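Local structure of phosphonopyruvate hydrolase (Variovorax sp., 2HJP) at residues A21-P25 / M66-I70. The protein hydrolyses the carbon-phosphorus bond of phosphonopyruvate to give pyruvate and phosphate, using a divalent metal cation such as magnesium, cobalt or manganese. Sequence-based numbering, arbitrary orientation.
Sequences AAHNP and MMRAI. With NA (sodium ion), chain D.
In the TIM-type beta/alpha barrel of the PEP mutase/isocitrate lyase superfamily, the turn from the first strand, 17-21, into helix 25-34 packs through P25 and N24 against M66, A69 and I70 of helix 60-71. No hydrogen bond joins the two segments; the contact is almost wholly apolar and buried. P25, first residue of its helix, touches with the CG-CD edge of its ring: P25 CG meets A69 CB at 3.7 Å, and P25 CD lies 3.6 Å from M66 SD. M66 reaches the loop by a bent path. Its CG stands anti to the backbone N (chi1 -179°), then turns at chi2 and chi3 bring the thioether against the backbone of N24, with M66 SD 3.8 Å from N24 CA. Cut back to alanine, M66 would probably leave P25 CD and the N24 backbone without their thioether neighbour and open a gap beside H23 O. I70 CG1 faces the N24-P25 peptide, 4.1 Å from N24 C, and I70 CD1 reaches A22 CB at 4.4 Å. N24 is the N-cap, its OD1 accepting the hydrogen bond of V27 N, while H23 ND1 is hydrogen-bonded to E45 OE1. S49 of a neighbouring subunit packs on N24 and P25, and Y50 of that subunit on M66 and A69. The methyl M66 CE ends 3.6 Å from H23 O, and this carbonyl oxygen, H23 O, also binds a sodium ion at 2.7 Å, with S49 OG of the same chain among the other ligands.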
ATOM      1  N   ALA A  21      16.457 -10.684 -13.793  1.00 16.39           N
ATOM      2  CA  ALA A  21      15.821 -10.382 -12.534  1.00 13.76           C
ATOM      3  C   ALA A  21      16.007  -8.899 -12.131  1.00 14.50           C
ATOM      4  O   ALA A  21      17.042  -8.270 -12.423  1.00 15.27           O
ATOM      5  CB  ALA A  21      16.465 -11.264 -11.436  1.00 12.12           C
ATOM      6  N   ALA A  22      15.017  -8.359 -11.423  1.00 14.55           N
ATOM      7  CA  ALA A  22      15.108  -7.024 -10.893  1.00 14.02           C
ATOM      8  C   ALA A  22      14.317  -6.989  -9.594  1.00 14.59           C
ATOM      9  O   ALA A  22      13.222  -7.550  -9.538  1.00 14.13           O
ATOM     10  CB  ALA A  22      14.548  -5.956 -11.863  1.00 12.97           C
ATOM     11  N   HIS A  23      14.872  -6.352  -8.555  1.00 15.36           N
ATOM     12  CA  HIS A  23      14.149  -6.234  -7.259  1.00 15.94           C
ATOM     13  C   HIS A  23      13.583  -4.793  -7.064  1.00 16.57           C
ATOM     14  O   HIS A  23      12.933  -4.481  -6.039  1.00 18.15           O
ATOM     15  CB  HIS A  23      15.052  -6.669  -6.074  1.00 13.81           C
ATOM     16  CG  HIS A  23      16.439  -6.100  -6.107  1.00 14.85           C
ATOM     17  ND1 HIS A  23      17.471  -6.665  -6.851  1.00 16.62           N
ATOM     18  CD2 HIS A  23      16.984  -5.054  -5.448  1.00 14.53           C
ATOM     19  CE1 HIS A  23      18.585  -5.980  -6.637  1.00 15.39           C
ATOM     20  NE2 HIS A  23      18.311  -4.994  -5.797  1.00 16.61           N
ATOM     21  N   ASN A  24      13.871  -3.887  -8.002  1.00 15.69           N
ATOM     22  CA  ASN A  24      13.294  -2.536  -7.965  1.00 16.17           C
ATOM     23  C   ASN A  24      13.341  -1.934  -9.364  1.00 15.15           C
ATOM     24  O   ASN A  24      13.934  -2.538 -10.230  1.00 15.51           O
ATOM     25  CB  ASN A  24      13.969  -1.611  -6.937  1.00 13.53           C
ATOM     26  CG  ASN A  24      15.405  -1.465  -7.157  1.00 13.06           C
ATOM     27  OD1 ASN A  24      15.817  -1.228  -8.237  1.00 14.15           O
ATOM     28  ND2 ASN A  24      16.193  -1.571  -6.089  1.00 13.64           N
ATOM     29  N   PRO A  25      12.649  -0.791  -9.608  1.00 16.69           N
ATOM     30  CA  PRO A  25      12.634  -0.152 -10.949  1.00 17.72           C
ATOM     31  C   PRO A  25      14.031   0.310 -11.442  1.00 18.30           C
ATOM     32  O   PRO A  25      14.309   0.287 -12.640  1.00 16.01           O
ATOM     33  CB  PRO A  25      11.696   1.034 -10.762  1.00 17.29           C
ATOM     34  CG  PRO A  25      10.671   0.493  -9.745  1.00 15.62           C
ATOM     35  CD  PRO A  25      11.615  -0.189  -8.747  1.00 16.89           C
ATOM     36  N   MET A  66       5.228  -3.598  -6.816  1.00 13.26           N
ATOM     37  CA  MET A  66       6.563  -3.521  -7.371  1.00 12.53           C
ATOM     38  C   MET A  66       6.451  -3.781  -8.877  1.00 13.11           C
ATOM     39  O   MET A  66       7.219  -3.198  -9.622  1.00 13.89           O
ATOM     40  CB  MET A  66       7.511  -4.585  -6.726  1.00  9.73           C
ATOM     41  CG  MET A  66       8.969  -4.500  -7.297  1.00 13.05           C
ATOM     42  SD  MET A  66       9.600  -2.783  -7.361  1.00 17.67           S
ATOM     43  CE  MET A  66       9.965  -2.589  -5.561  1.00 12.05           C
ATOM     44  N   MET A  67       5.563  -4.675  -9.326  1.00 12.45           N
ATOM     45  CA  MET A  67       5.468  -4.942 -10.769  1.00 15.02           C
ATOM     46  C   MET A  67       4.970  -3.691 -11.456  1.00 14.30           C
ATOM     47  O   MET A  67       5.457  -3.326 -12.533  1.00 14.90           O
ATOM     48  CB  MET A  67       4.547  -6.130 -11.116  1.00 14.10           C
ATOM     49  CG  MET A  67       5.019  -7.502 -10.556  1.00 12.74           C
ATOM     50  SD  MET A  67       6.746  -7.935 -11.005  1.00 15.80           S
ATOM     51  CE  MET A  67       7.651  -7.562  -9.523  1.00 13.02           C
ATOM     52  N   ARG A  68       3.971  -3.039 -10.861  1.00 13.05           N
ATOM     53  CA  ARG A  68       3.444  -1.782 -11.425  1.00 13.43           C
ATOM     54  C   ARG A  68       4.532  -0.724 -11.610  1.00 13.38           C
ATOM     55  O   ARG A  68       4.647  -0.083 -12.672  1.00 13.62           O
ATOM     56  CB  ARG A  68       2.368  -1.160 -10.511  1.00 11.81           C
ATOM     57  CG  ARG A  68       1.365  -0.343 -11.310  1.00 13.90           C
ATOM     58  CD  ARG A  68       0.426   0.465 -10.356  1.00 16.96           C
ATOM     59  NE  ARG A  68      -0.244  -0.522  -9.477  1.00 17.76           N
ATOM     60  CZ  ARG A  68      -1.203  -1.360  -9.876  1.00 19.18           C
ATOM     61  NH1 ARG A  68      -1.683  -1.351 -11.156  1.00 15.61           N
ATOM     62  NH2 ARG A  68      -1.631  -2.292  -9.008  1.00 15.23           N
ATOM     63  N   ALA A  69       5.300  -0.528 -10.549  1.00 13.42           N
ATOM     64  CA  ALA A  69       6.362   0.431 -10.565  1.00 14.69           C
ATOM     65  C   ALA A  69       7.434   0.052 -11.633  1.00 14.15           C
ATOM     66  O   ALA A  69       7.915   0.906 -12.340  1.00 17.41           O
ATOM     67  CB  ALA A  69       7.000   0.497  -9.104  1.00 13.77           C
ATOM     68  N   ILE A  70       7.809  -1.222 -11.718  1.00 15.18           N
ATOM     69  CA  ILE A  70       8.794  -1.609 -12.748  1.00 15.45           C
ATOM     70  C   ILE A  70       8.231  -1.394 -14.177  1.00 16.11           C
ATOM     71  O   ILE A  70       8.893  -0.858 -15.042  1.00 15.34           O
ATOM     72  CB  ILE A  70       9.191  -3.104 -12.612  1.00 12.71           C
ATOM     73  CG1 ILE A  70      10.082  -3.285 -11.364  1.00 14.63           C
ATOM     74  CG2 ILE A  70       9.894  -3.600 -13.976  1.00 12.08           C
ATOM     75  CD1 ILE A  70      10.367  -4.734 -10.994  1.00 15.03           C
TER
HETATM   76 NA    NA D 617      13.080  -4.152  -3.350  1.00 24.55          NA